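11S globulin subunit beta (Cucurbita maxima, PDB 2E9Q) serves as a seed storage protein, a nutrient reservoir of the 11S globulin family whose subunits carry two cupin domains. Local coordinates at residues F177-P183 against S206-F210; A214-L218 against V229-K233; P78-P84 against P140-W146; R67-R71 against D240-Q244. All coordinates share one frame; numbering follows the deposited sequence. Where two conformers were deposited one is given.

Interaction 1: F177-P183 against S206-F210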
loop_
_atom_site.group_PDB
_atom_site.type_symbol
_atom_site.label_atom_id
_atom_site.label_comp_id
_atom_site.label_asym_id
_atom_site.label_seq_id
_atom_site.Cartn_x
_atom_site.Cartn_y
_atom_site.Cartn_z
ATOM N N PHE A 177 9.298 11.357 -18.674
ATOM C CA PHE A 177 9.686 12.758 -18.856
ATOM C C PHE A 177 11.099 12.856 -19.436
ATOM O O PHE A 177 12.085 12.578 -18.743
ATOM C CB PHE A 177 9.652 13.507 -17.509
ATOM C CG PHE A 177 8.322 13.448 -16.802
ATOM C CD1 PHE A 177 7.856 12.255 -16.258
ATOM C CD2 PHE A 177 7.525 14.581 -16.698
ATOM C CE1 PHE A 177 6.609 12.191 -15.620
ATOM C CE2 PHE A 177 6.272 14.525 -16.060
ATOM C CZ PHE A 177 5.821 13.326 -15.524
ATOM N N TYR A 178 11.192 13.268 -20.695
ATOM C CA TYR A 178 12.475 13.403 -21.371
ATOM C C TYR A 178 13.085 14.782 -21.174
ATOM O O TYR A 178 12.386 15.797 -21.240
ATOM C CB TYR A 178 12.322 13.119 -22.878
ATOM C CG TYR A 178 12.299 11.651 -23.212
ATOM C CD1 TYR A 178 11.102 10.925 -23.243
ATOM C CD2 TYR A 178 13.486 10.968 -23.447
ATOM C CE1 TYR A 178 11.104 9.545 -23.501
ATOM C CE2 TYR A 178 13.499 9.602 -23.700
ATOM C CZ TYR A 178 12.315 8.896 -23.726
ATOM O OH TYR A 178 12.384 7.543 -23.974
ATOM N N LEU A 179 14.392 14.815 -20.929
ATOM C CA LEU A 179 15.089 16.084 -20.732
ATOM C C LEU A 179 15.503 16.730 -22.055
ATOM O O LEU A 179 15.712 17.939 -22.116
ATOM C CB LEU A 179 16.333 15.891 -19.863
ATOM C CG LEU A 179 16.188 15.262 -18.469
ATOM C CD1 LEU A 179 17.414 15.622 -17.646
ATOM C CD2 LEU A 179 14.948 15.769 -17.777
ATOM N N ALA A 180 15.621 15.928 -23.111
ATOM C CA ALA A 180 16.013 16.462 -24.418
ATOM C C ALA A 180 15.304 15.784 -25.579
ATOM O O ALA A 180 14.677 14.739 -25.415
ATOM C CB ALA A 180 17.512 16.331 -24.605
ATOM N N GLY A 181 15.425 16.385 -26.763
ATOM C CA GLY A 181 14.810 15.825 -27.955
ATOM C C GLY A 181 13.311 16.032 -28.023
ATOM O O GLY A 181 12.741 16.804 -27.264
ATOM N N ARG A 182 12.664 15.338 -28.949
ATOM C CA ARG A 182 11.222 15.458 -29.101
ATOM C C ARG A 182 10.663 14.081 -29.412
ATOM O O ARG A 182 10.435 13.731 -30.568
ATOM C CB ARG A 182 10.900 16.426 -30.228
ATOM C CG ARG A 182 9.500 16.976 -30.187
ATOM C CD ARG A 182 9.262 17.787 -31.440
ATOM N NE ARG A 182 9.359 16.946 -32.632
ATOM C CZ ARG A 182 9.636 17.402 -33.850
ATOM N NH1 ARG A 182 9.701 16.560 -34.876
ATOM N NH2 ARG A 182 9.861 18.699 -34.040
ATOM N N PRO A 183 10.447 13.274 -28.369
ATOM C CA PRO A 183 9.918 11.920 -28.517
ATOM C C PRO A 183 8.405 11.913 -28.648
ATOM O O PRO A 183 7.717 12.735 -28.043
ATOM C CB PRO A 183 10.373 11.250 -27.235
ATOM C CG PRO A 183 10.150 12.351 -26.232
ATOM C CD PRO A 183 10.694 13.588 -26.946
ATOM N N SER A 206 3.841 16.450 -28.690
ATOM C CA SER A 206 4.619 16.037 -27.521
ATOM C C SER A 206 6.117 16.301 -27.605
ATOM O O SER A 206 6.779 15.911 -28.563
ATOM C CB SER A 206 4.386 14.551 -27.234
ATOM O OG SER A 206 5.061 13.744 -28.177
ATOM N N GLY A 207 6.647 16.954 -26.578
ATOM C CA GLY A 207 8.062 17.267 -26.558
ATOM C C GLY A 207 8.746 16.899 -25.257
ATOM O O GLY A 207 8.252 16.075 -24.501
ATOM N N ASN A 208 9.897 17.508 -25.004
ATOM C CA ASN A 208 10.652 17.247 -23.785
ATOM C C ASN A 208 10.128 18.201 -22.711
ATOM O O ASN A 208 9.361 19.109 -23.021
ATOM C CB ASN A 208 12.150 17.464 -24.041
ATOM C CG ASN A 208 12.466 18.878 -24.490
ATOM O OD1 ASN A 208 12.019 19.855 -23.881
ATOM N ND2 ASN A 208 13.248 18.996 -25.557
ATOM N N ILE A 209 10.542 18.019 -21.461
ATOM C CA ILE A 209 10.041 18.875 -20.376
ATOM C C ILE A 209 10.280 20.373 -20.505
ATOM O O ILE A 209 9.562 21.166 -19.902
ATOM C CB ILE A 209 10.609 18.454 -19.013
ATOM C CG1 ILE A 209 12.138 18.605 -19.023
ATOM C CG2 ILE A 209 10.158 17.036 -18.693
ATOM C CD1 ILE A 209 12.804 18.264 -17.719
ATOM N N PHE A 210 11.282 20.774 -21.278
ATOM C CA PHE A 210 11.557 22.199 -21.419
ATOM C C PHE A 210 10.668 22.886 -22.442
ATOM O O PHE A 210 10.391 24.071 -22.314
ATOM C CB PHE A 210 13.034 22.428 -21.772
ATOM C CG PHE A 210 13.975 21.930 -20.728
ATOM C CD1 PHE A 210 14.824 20.865 -20.988
ATOM C CD2 PHE A 210 13.957 22.474 -19.443
ATOM C CE1 PHE A 210 15.639 20.338 -19.984
ATOM C CE2 PHE A 210 14.769 21.953 -18.432
ATOM C CZ PHE A 210 15.607 20.882 -18.707
HETATM O O HOH W 1 8.734 14.241 -22.137
#
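Tyr-178, Gly-181 and Pro-183 each offer a carbonyl to segment 206-210, and these three hydrogen bonds carry the polar part of the contact. Ile-209 N reaches Tyr-178 O at 2.9 Å and is almost straight (168° at the hydrogen). The other two acceptors are met in their carbonyl planes, on a lone pair: Ser-206 OG lies 2.8 Å from Pro-183 O, and Asn-208 ND2 lies 2.8 Å from Gly-181 O. The Asn-208 bond is bent (134°), its acceptor tilted from the amide plane. The amide is folded back over its own backbone (chi1 60°), which turns ND2 toward Gly-181 O, while OD1 takes a weak bond from Phe-210 N. A leucine in place of Asn-208 would probably leave Gly-181 O without its donor and Phe-210 N without this weak acceptor. Water 1 accepts from Tyr-178 N and lies 3.0 Å from Gly-207 O.

The apolar contacts gather on Ile-209. Its CG2 approaches Phe-177 CB at 3.8 Å and sits near the ring's edge, side chains crossing at about a right angle. Its CD1 runs alongside Leu-179 to reach CD2 at 3.3 Å, tighter than usual van der Waals contact. Phe-210 turns its edge to the backbone, CE1 lying 3.2 Å from Leu-179 O.

Loop 206-210, leading on to helix 215-222, is tied to the end of strand 176-178, which pairs with strand 74-81 of the N-terminal cupin barrel, where Phe-177 stacks on Phe-80. Tyr-429 of the second subunit bonds Leu-179 O, and Asn-208 ND2 makes weak bonds to the last carbonyls of helix 226-233.

Interaction 2: A214-L218 against V229-K233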
loop_
_atom_site.group_PDB
_atom_site.type_symbol
_atom_site.label_atom_id
_atom_site.label_comp_id
_atom_site.label_asym_id
_atom_site.label_seq_id
_atom_site.Cartn_x
_atom_site.Cartn_y
_atom_site.Cartn_z
ATOM N N ALA A 214 7.912 28.844 -20.836
ATOM C CA ALA A 214 8.086 30.109 -21.548
ATOM C C ALA A 214 9.576 30.406 -21.720
ATOM O O ALA A 214 10.370 30.158 -20.803
ATOM C CB ALA A 214 7.424 31.232 -20.763
ATOM N N ASP A 215 9.950 30.941 -22.884
ATOM C CA ASP A 215 11.347 31.256 -23.183
ATOM C C ASP A 215 12.061 32.019 -22.062
ATOM O O ASP A 215 13.191 31.682 -21.690
ATOM C CB ASP A 215 11.459 32.071 -24.476
ATOM C CG ASP A 215 10.926 31.333 -25.692
ATOM O OD1 ASP A 215 11.228 30.131 -25.855
ATOM O OD2 ASP A 215 10.217 31.968 -26.500
ATOM N N GLU A 216 11.400 33.045 -21.534
ATOM C CA GLU A 216 11.970 33.861 -20.461
ATOM C C GLU A 216 12.424 33.008 -19.283
ATOM O O GLU A 216 13.608 32.977 -18.944
ATOM C CB GLU A 216 10.938 34.896 -19.986
ATOM C CG GLU A 216 11.161 35.442 -18.570
ATOM C CD GLU A 216 12.247 36.510 -18.479
ATOM O OE1 GLU A 216 13.431 36.203 -18.748
ATOM O OE2 GLU A 216 11.911 37.666 -18.132
ATOM N N PHE A 217 11.475 32.313 -18.665
ATOM C CA PHE A 217 11.784 31.475 -17.519
ATOM C C PHE A 217 13.049 30.670 -17.718
ATOM O O PHE A 217 13.919 30.659 -16.857
ATOM C CB PHE A 217 10.617 30.538 -17.230
ATOM C CG PHE A 217 9.495 31.185 -16.472
ATOM C CD1 PHE A 217 9.434 32.569 -16.334
ATOM C CD2 PHE A 217 8.496 30.409 -15.893
ATOM C CE1 PHE A 217 8.401 33.170 -15.631
ATOM C CE2 PHE A 217 7.456 31.002 -15.186
ATOM C CZ PHE A 217 7.410 32.386 -15.055
ATOM N N LEU A 218 13.163 30.003 -18.857
ATOM C CA LEU A 218 14.344 29.196 -19.106
ATOM C C LEU A 218 15.616 30.021 -19.286
ATOM O O LEU A 218 16.717 29.535 -19.021
ATOM C CB LEU A 218 14.114 28.282 -20.312
ATOM C CG LEU A 218 12.969 27.279 -20.112
ATOM C CD1 LEU A 218 12.892 26.344 -21.303
ATOM C CD2 LEU A 218 13.190 26.488 -18.831
ATOM N N VAL A 229 17.756 28.607 -25.614
ATOM C CA VAL A 229 16.463 28.125 -25.189
ATOM C C VAL A 229 15.826 27.280 -26.278
ATOM O O VAL A 229 15.313 26.203 -25.998
ATOM C CB VAL A 229 15.527 29.278 -24.842
ATOM C CG1 VAL A 229 14.124 28.750 -24.630
ATOM C CG2 VAL A 229 16.020 29.975 -23.578
ATOM N N ARG A 230 15.883 27.740 -27.524
ATOM C CA ARG A 230 15.267 26.975 -28.601
ATOM C C ARG A 230 15.960 25.634 -28.821
ATOM O O ARG A 230 15.325 24.646 -29.199
ATOM C CB ARG A 230 15.238 27.780 -29.902
ATOM C CG ARG A 230 14.295 27.161 -30.917
ATOM C CD ARG A 230 13.879 28.126 -32.017
ATOM N NE ARG A 230 12.595 27.723 -32.591
ATOM C CZ ARG A 230 11.993 28.326 -33.612
ATOM N NH1 ARG A 230 12.553 29.377 -34.200
ATOM N NH2 ARG A 230 10.817 27.883 -34.034
ATOM N N LYS A 231 17.263 25.597 -28.585
ATOM C CA LYS A 231 18.004 24.353 -28.733
ATOM C C LYS A 231 17.527 23.401 -27.635
ATOM O O LYS A 231 17.347 22.203 -27.851
ATOM C CB LYS A 231 19.498 24.620 -28.576
ATOM C CG LYS A 231 20.166 25.212 -29.809
ATOM C CD LYS A 231 20.354 24.148 -30.881
ATOM C CE LYS A 231 21.287 24.621 -31.982
ATOM N NZ LYS A 231 21.680 23.503 -32.889
ATOM N N LEU A 232 17.314 23.969 -26.455
ATOM C CA LEU A 232 16.859 23.223 -25.297
ATOM C C LEU A 232 15.496 22.606 -25.595
ATOM O O LEU A 232 15.307 21.399 -25.457
ATOM C CB LEU A 232 16.758 24.172 -24.107
ATOM C CG LEU A 232 16.530 23.615 -22.707
ATOM C CD1 LEU A 232 17.646 22.638 -22.356
ATOM C CD2 LEU A 232 16.482 24.775 -21.717
ATOM N N LYS A 233 14.557 23.446 -26.015
ATOM C CA LYS A 233 13.209 22.997 -26.332
ATOM C C LYS A 233 13.165 21.968 -27.461
ATOM O O LYS A 233 12.212 21.198 -27.562
ATOM C CB LYS A 233 12.332 24.190 -26.708
ATOM C CG LYS A 233 12.168 25.231 -25.608
ATOM C CD LYS A 233 11.010 26.158 -25.940
ATOM C CE LYS A 233 10.687 27.089 -24.793
ATOM N NZ LYS A 233 9.431 27.846 -25.043
#
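Asp-215 and Val-229 mark the closest backbone approach, their CA atoms 6.3 Å apart, where the start of helix 215-222 faces the C-terminal half of helix 226-233. The two form a helix-loop-helix unit, part of the helical extension that 11S globulins append to the cupin barrel. Ala-214 occupies the N-cap position, and the first turn behind it is loosely closed, the bond from Leu-218 N to Ala-214 O being weak. In the partner helix the turn is firm, with Lys-233 N 2.9 Å from Val-229 O.

Leu-218 points into the groove between the helices. Its CD1 meets Leu-232 CD2 at 3.9 Å, the two side chains slanting across one another, and its CB lies 4.1 Å from Val-229 CG2. The other valine branch, CG1, is anti to the backbone N (chi1 170°) and touches the acid, 3.4 Å from Asp-215 OD1. Phe-210 lies against both leucines, and Ile-386 and Tyr-429 of the second subunit pack on Leu-218 and Leu-232 respectively, so the apolar seam continues into the subunit interface.

A salt bridge edges this seam. Extended beyond CG, Lys-233 reaches across to helix 215-222, passing Leu-218 CD1 with its CE before its ammonium arrives beside Asp-215 and also bonds Phe-213 O. A cation this close to a helix N terminus would probably be disfavoured by the helix dipole, and the carboxylate is likely to offset that. Lys-233 NZ stands 3.0 Å from Asp-215 OD1 and comes from above the carboxylate, 56° out of its plane.

Interaction 3: P78-P84 against P140-W146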
loop_
_atom_site.group_PDB
_atom_site.type_symbol
_atom_site.label_atom_id
_atom_site.label_comp_id
_atom_site.label_asym_id
_atom_site.label_seq_id
_atom_site.Cartn_x
_atom_site.Cartn_y
_atom_site.Cartn_z
ATOM N N PRO A 78 18.199 10.950 -22.136
ATOM C CA PRO A 78 17.801 10.847 -20.728
ATOM C C PRO A 78 16.386 11.290 -20.407
ATOM O O PRO A 78 15.898 12.299 -20.909
ATOM C CB PRO A 78 18.830 11.718 -20.009
ATOM C CG PRO A 78 19.092 12.793 -20.998
ATOM C CD PRO A 78 19.194 12.023 -22.316
ATOM N N GLY A 79 15.741 10.517 -19.551
ATOM C CA GLY A 79 14.404 10.844 -19.119
ATOM C C GLY A 79 14.129 10.097 -17.831
ATOM O O GLY A 79 14.915 9.227 -17.437
ATOM N N PHE A 80 13.038 10.442 -17.159
ATOM C CA PHE A 80 12.666 9.764 -15.921
ATOM C C PHE A 80 11.184 9.441 -15.981
ATOM O O PHE A 80 10.435 10.123 -16.670
ATOM C CB PHE A 80 12.973 10.630 -14.685
ATOM C CG PHE A 80 12.384 12.013 -14.726
ATOM C CD1 PHE A 80 13.039 13.047 -15.386
ATOM C CD2 PHE A 80 11.185 12.295 -14.074
ATOM C CE1 PHE A 80 12.514 14.341 -15.396
ATOM C CE2 PHE A 80 10.655 13.581 -14.081
ATOM C CZ PHE A 80 11.321 14.605 -14.741
ATOM N N SER A 81 10.765 8.401 -15.266
ATOM C CA SER A 81 9.363 8.003 -15.257
ATOM C C SER A 81 8.784 7.820 -13.855
ATOM O O SER A 81 9.523 7.671 -12.868
ATOM C CB SER A 81 9.167 6.724 -16.080
ATOM O OG SER A 81 10.108 5.733 -15.731
ATOM N N ASN A 82 7.451 7.814 -13.791
ATOM C CA ASN A 82 6.715 7.684 -12.539
ATOM C C ASN A 82 6.712 6.276 -11.973
ATOM O O ASN A 82 6.168 6.043 -10.906
ATOM C CB ASN A 82 5.270 8.151 -12.745
ATOM C CG ASN A 82 4.509 7.290 -13.754
ATOM O OD1 ASN A 82 5.082 6.786 -14.721
ATOM N ND2 ASN A 82 3.209 7.140 -13.539
ATOM N N ALA A 83 7.326 5.340 -12.682
ATOM C CA ALA A 83 7.360 3.958 -12.232
ATOM C C ALA A 83 8.774 3.389 -12.218
ATOM O O ALA A 83 9.608 3.773 -13.031
ATOM C CB ALA A 83 6.467 3.105 -13.133
ATOM N N PRO A 84 9.059 2.468 -11.281
ATOM C CA PRO A 84 10.379 1.837 -11.166
ATOM C C PRO A 84 10.551 0.896 -12.362
ATOM O O PRO A 84 9.565 0.336 -12.876
ATOM C CB PRO A 84 10.283 1.035 -9.868
ATOM C CG PRO A 84 9.090 1.599 -9.159
ATOM C CD PRO A 84 8.143 1.933 -10.263
ATOM N N PRO A 140 15.276 3.325 -10.463
ATOM C CA PRO A 140 14.191 3.705 -9.547
ATOM C C PRO A 140 13.304 4.761 -10.182
ATOM O O PRO A 140 13.724 5.461 -11.112
ATOM C CB PRO A 140 14.930 4.255 -8.325
ATOM C CG PRO A 140 16.246 3.532 -8.356
ATOM C CD PRO A 140 16.591 3.552 -9.842
ATOM N N ALA A 141 12.089 4.882 -9.666
ATOM C CA ALA A 141 11.143 5.862 -10.166
ATOM C C ALA A 141 11.630 7.293 -9.901
ATOM O O ALA A 141 12.191 7.578 -8.847
ATOM C CB ALA A 141 9.786 5.645 -9.509
ATOM N N GLY A 142 11.397 8.185 -10.863
ATOM C CA GLY A 142 11.803 9.572 -10.726
ATOM C C GLY A 142 13.267 9.846 -11.043
ATOM O O GLY A 142 13.722 10.988 -11.006
ATOM N N VAL A 143 14.008 8.799 -11.366
ATOM C CA VAL A 143 15.418 8.945 -11.673
ATOM C C VAL A 143 15.660 8.950 -13.178
ATOM O O VAL A 143 15.208 8.047 -13.886
ATOM C CB VAL A 143 16.225 7.793 -11.042
ATOM C CG1 VAL A 143 17.682 7.921 -11.402
ATOM C CG2 VAL A 143 16.026 7.796 -9.532
ATOM N N SER A 144 16.378 9.961 -13.665
ATOM C CA SER A 144 16.664 10.052 -15.093
ATOM C C SER A 144 17.879 9.209 -15.429
ATOM O O SER A 144 18.802 9.076 -14.629
ATOM C CB SER A 144 16.913 11.498 -15.518
ATOM O OG SER A 144 18.129 11.979 -14.972
ATOM N N HIS A 145 17.868 8.634 -16.621
ATOM C CA HIS A 145 18.956 7.795 -17.062
ATOM C C HIS A 145 19.060 7.867 -18.564
ATOM O O HIS A 145 18.105 8.238 -19.242
ATOM C CB HIS A 145 18.719 6.350 -16.629
ATOM C CG HIS A 145 17.549 5.698 -17.297
ATOM N ND1 HIS A 145 17.670 4.543 -18.041
ATOM C CD2 HIS A 145 16.235 6.032 -17.329
ATOM C CE1 HIS A 145 16.481 4.196 -18.505
ATOM N NE2 HIS A 145 15.594 5.081 -18.087
ATOM N N TRP A 146 20.237 7.529 -19.076
ATOM C CA TRP A 146 20.492 7.530 -20.508
ATOM C C TRP A 146 21.405 6.349 -20.799
ATOM O O TRP A 146 22.202 5.943 -19.949
ATOM C CB TRP A 146 21.157 8.839 -20.948
ATOM C CG TRP A 146 22.421 9.170 -20.202
ATOM C CD1 TRP A 146 22.539 9.992 -19.117
ATOM C CD2 TRP A 146 23.746 8.684 -20.483
ATOM N NE1 TRP A 146 23.848 10.052 -18.708
ATOM C CE2 TRP A 146 24.612 9.261 -19.525
ATOM C CE3 TRP A 146 24.282 7.821 -21.450
ATOM C CZ2 TRP A 146 25.994 9.002 -19.505
ATOM C CZ3 TRP A 146 25.667 7.560 -21.428
ATOM C CH2 TRP A 146 26.502 8.156 -20.459
HETATM O O HOH W 2 12.947 6.102 -17.025
HETATM O O HOH W 3 12.843 6.923 -14.086
#
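Gly-79 and His-145 form an antiparallel hydrogen-bonded pair: Gly-79 N lies 3.3 Å from His-145 O, and His-145 N lies 3.1 Å from Gly-79 O. Each acceptor also takes a CA-H...O contact. Pro-78 CA stands 3.0 Å from His-145 O, and Ser-144 CA is equally close to Gly-79 O. Beyond the pair the two segments separate, and a third backbone bond, Gly-142 N to Ser-81 O at 2.8 Å, rejoins them.

That bond lies on a type II beta turn from Pro-140 to Val-143, with Gly-142 at its third position, where phi of 81° would press a CB against the preceding carbonyl. Ala-141 CB packs against the Ala-83/Pro-84 peptide, 3.7 Å from Pro-84 N. Strands 74-81 and 145-149 are neighbours in one sheet of the N-terminal cupin jelly-roll barrel.

Pro-78 CB packs 3.8 Å from Trp-146 CB and near the edge of the indole, whose NE1 is held by Gln-126. Phe-80 CB rests on the Val-143 carbonyl, and with chi1 at 53° the ring leads away from segment 140-146 to stack with Tyr-339 of the second subunit; that tyrosine's hydroxyl also bonds Gly-142 O. Where the backbone pairing opens, water 3 accepts from Ser-81 N and donates to Val-143 O, bridging the backbones, and water 2 joins Ser-81 OG to His-145 NE2. Asn-82 is fixed through its amide by Arg-175 N and Tyr-173 O.

Interaction 4: R67-R71 against D240-Q244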
loop_
_atom_site.group_PDB
_atom_site.type_symbol
_atom_site.label_atom_id
_atom_site.label_comp_id
_atom_site.label_asym_id
_atom_site.label_seq_id
_atom_site.Cartn_x
_atom_site.Cartn_y
_atom_site.Cartn_z
ATOM N N ARG A 67 10.736 -2.533 -25.446
ATOM C CA ARG A 67 11.973 -3.095 -25.973
ATOM C C ARG A 67 12.651 -2.032 -26.818
ATOM O O ARG A 67 12.066 -1.485 -27.760
ATOM C CB ARG A 67 11.715 -4.355 -26.806
ATOM C CG ARG A 67 12.986 -4.946 -27.457
ATOM C CD ARG A 67 12.740 -6.344 -28.016
ATOM N NE ARG A 67 11.631 -6.347 -28.968
ATOM C CZ ARG A 67 10.982 -7.434 -29.374
ATOM N NH1 ARG A 67 9.987 -7.316 -30.243
ATOM N NH2 ARG A 67 11.316 -8.636 -28.917
ATOM N N HIS A 68 13.887 -1.721 -26.454
ATOM C CA HIS A 68 14.655 -0.727 -27.169
ATOM C C HIS A 68 15.741 -1.400 -27.982
ATOM O O HIS A 68 16.429 -2.299 -27.509
ATOM C CB HIS A 68 15.298 0.249 -26.191
ATOM C CG HIS A 68 14.355 1.268 -25.635
ATOM N ND1 HIS A 68 14.300 1.579 -24.294
ATOM C CD2 HIS A 68 13.481 2.099 -26.249
ATOM C CE1 HIS A 68 13.436 2.561 -24.107
ATOM N NE2 HIS A 68 12.925 2.895 -25.280
ATOM N N THR A 69 15.888 -0.960 -29.220
ATOM C CA THR A 69 16.910 -1.503 -30.089
ATOM C C THR A 69 17.743 -0.313 -30.500
ATOM O O THR A 69 17.310 0.523 -31.294
ATOM C CB THR A 69 16.294 -2.186 -31.312
ATOM O OG1 THR A 69 15.634 -3.391 -30.889
ATOM C CG2 THR A 69 17.371 -2.532 -32.322
ATOM N N ILE A 70 18.938 -0.227 -29.930
ATOM C CA ILE A 70 19.823 0.886 -30.205
ATOM C C ILE A 70 20.977 0.436 -31.073
ATOM O O ILE A 70 21.718 -0.492 -30.735
ATOM C CB ILE A 70 20.340 1.486 -28.885
ATOM C CG1 ILE A 70 19.138 1.818 -27.991
ATOM C CG2 ILE A 70 21.173 2.748 -29.157
ATOM C CD1 ILE A 70 19.508 2.177 -26.586
ATOM N N ARG A 71 21.119 1.096 -32.213
ATOM C CA ARG A 71 22.180 0.745 -33.140
ATOM C C ARG A 71 23.492 1.363 -32.681
ATOM O O ARG A 71 23.498 2.328 -31.910
ATOM C CB ARG A 71 21.842 1.273 -34.535
ATOM C CG ARG A 71 20.489 0.837 -35.067
ATOM C CD ARG A 71 20.014 1.790 -36.153
ATOM N NE ARG A 71 18.649 1.497 -36.571
ATOM C CZ ARG A 71 17.822 2.395 -37.085
ATOM N NH1 ARG A 71 18.220 3.647 -37.245
ATOM N NH2 ARG A 71 16.594 2.042 -37.429
ATOM N N ASP A 240 13.701 11.821 -32.580
ATOM C CA ASP A 240 12.954 11.064 -31.582
ATOM C C ASP A 240 13.853 10.760 -30.366
ATOM O O ASP A 240 14.755 11.535 -30.064
ATOM C CB ASP A 240 12.371 9.782 -32.168
ATOM C CG ASP A 240 11.202 9.251 -31.342
ATOM O OD1 ASP A 240 11.370 8.242 -30.624
ATOM O OD2 ASP A 240 10.111 9.862 -31.401
ATOM N N ARG A 241 13.640 9.632 -29.700
ATOM C CA ARG A 241 14.386 9.308 -28.482
ATOM C C ARG A 241 15.767 8.632 -28.537
ATOM O O ARG A 241 16.503 8.654 -27.541
ATOM C CB ARG A 241 13.478 8.493 -27.562
ATOM C CG ARG A 241 13.477 7.002 -27.832
ATOM C CD ARG A 241 12.178 6.380 -27.329
ATOM N NE ARG A 241 11.047 6.870 -28.109
ATOM C CZ ARG A 241 9.941 7.391 -27.589
ATOM N NH1 ARG A 241 9.819 7.483 -26.274
ATOM N NH2 ARG A 241 8.967 7.834 -28.387
ATOM N N ILE A 242 16.115 8.009 -29.662
ATOM C CA ILE A 242 17.414 7.357 -29.782
ATOM C C ILE A 242 18.202 8.109 -30.859
ATOM O O ILE A 242 17.853 8.056 -32.039
ATOM C CB ILE A 242 17.252 5.871 -30.167
ATOM C CG1 ILE A 242 16.322 5.168 -29.167
ATOM C CG2 ILE A 242 18.605 5.179 -30.179
ATOM C CD1 ILE A 242 16.001 3.725 -29.528
ATOM N N VAL A 243 19.257 8.814 -30.455
ATOM C CA VAL A 243 20.035 9.611 -31.399
ATOM C C VAL A 243 21.450 9.131 -31.752
ATOM O O VAL A 243 22.088 8.383 -31.011
ATOM C CB VAL A 243 20.136 11.061 -30.904
ATOM C CG1 VAL A 243 18.744 11.604 -30.606
ATOM C CG2 VAL A 243 21.007 11.126 -29.655
ATOM N N GLN A 244 21.928 9.575 -32.908
ATOM C CA GLN A 244 23.265 9.226 -33.372
ATOM C C GLN A 244 24.225 10.205 -32.706
ATOM O O GLN A 244 24.028 11.416 -32.786
ATOM C CB GLN A 244 23.354 9.388 -34.892
ATOM C CG GLN A 244 24.572 8.735 -35.527
ATOM C CD GLN A 244 24.388 7.240 -35.712
ATOM O OE1 GLN A 244 25.295 6.533 -36.163
ATOM N NE2 GLN A 244 23.197 6.748 -35.373
#
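Ile-242 lays its branches over Ile-70, its CG2 3.7 Å from Ile-70 CG2 and its CD1 4.0 Å from Ile-70 CG1. This is sheet-on-sheet packing inside the N-terminal cupin barrel: strand 63-70 belongs to one sheet and strand 242-244 to the other. Their local axes pass 8.8 Å apart and run nearly parallel, 4° between directions, with no hydrogen bond across, so the joint is made by side chains. With CG1 anti to the carbonyl carbon (chi1 -54°), CD1 of Ile-242 also comes within 3.9 Å of Thr-69 O.

Next to it Arg-241 crosses His-68 at about a right angle, its CD meeting the imidazole obliquely, while Thr-48 and Leu-76 touch both residues. Bent at chi3 (66°), the arginine turns back to Asp-240, and its NH1 reaches a second acid, Glu-187, in another salt bridge. A methionine in its place would probably leave Asp-240 and Glu-187 without their cation. Asp-240 OD1 accepts from Arg-241 twice on one face of the carboxylate, from N at 2.8 Å and from NE at 2.9 Å.

How the interactions relate
From the N terminus, strand 63-70 opens interaction 4, the widest loop, which closes only when the chain returns at 240-244. The other three nest inside it in series, and none cross. Interaction 3 comes first, 78-84 meeting 140-146. The chain then runs to strand 176-178, whose end opens interaction 1, closed by 206-210; helix 215-222 follows at once and interaction 2 closes on helix 226-233. Strand 74-81 is the shared hub, pairing with 145-149, 176-178 and 242-244. Interaction 1, touching all the others, joins barrel to helices. Interactions 2 and 3 stay about 10 Å apart at their nearest atoms, yet both, like interaction 1, touch the second subunit.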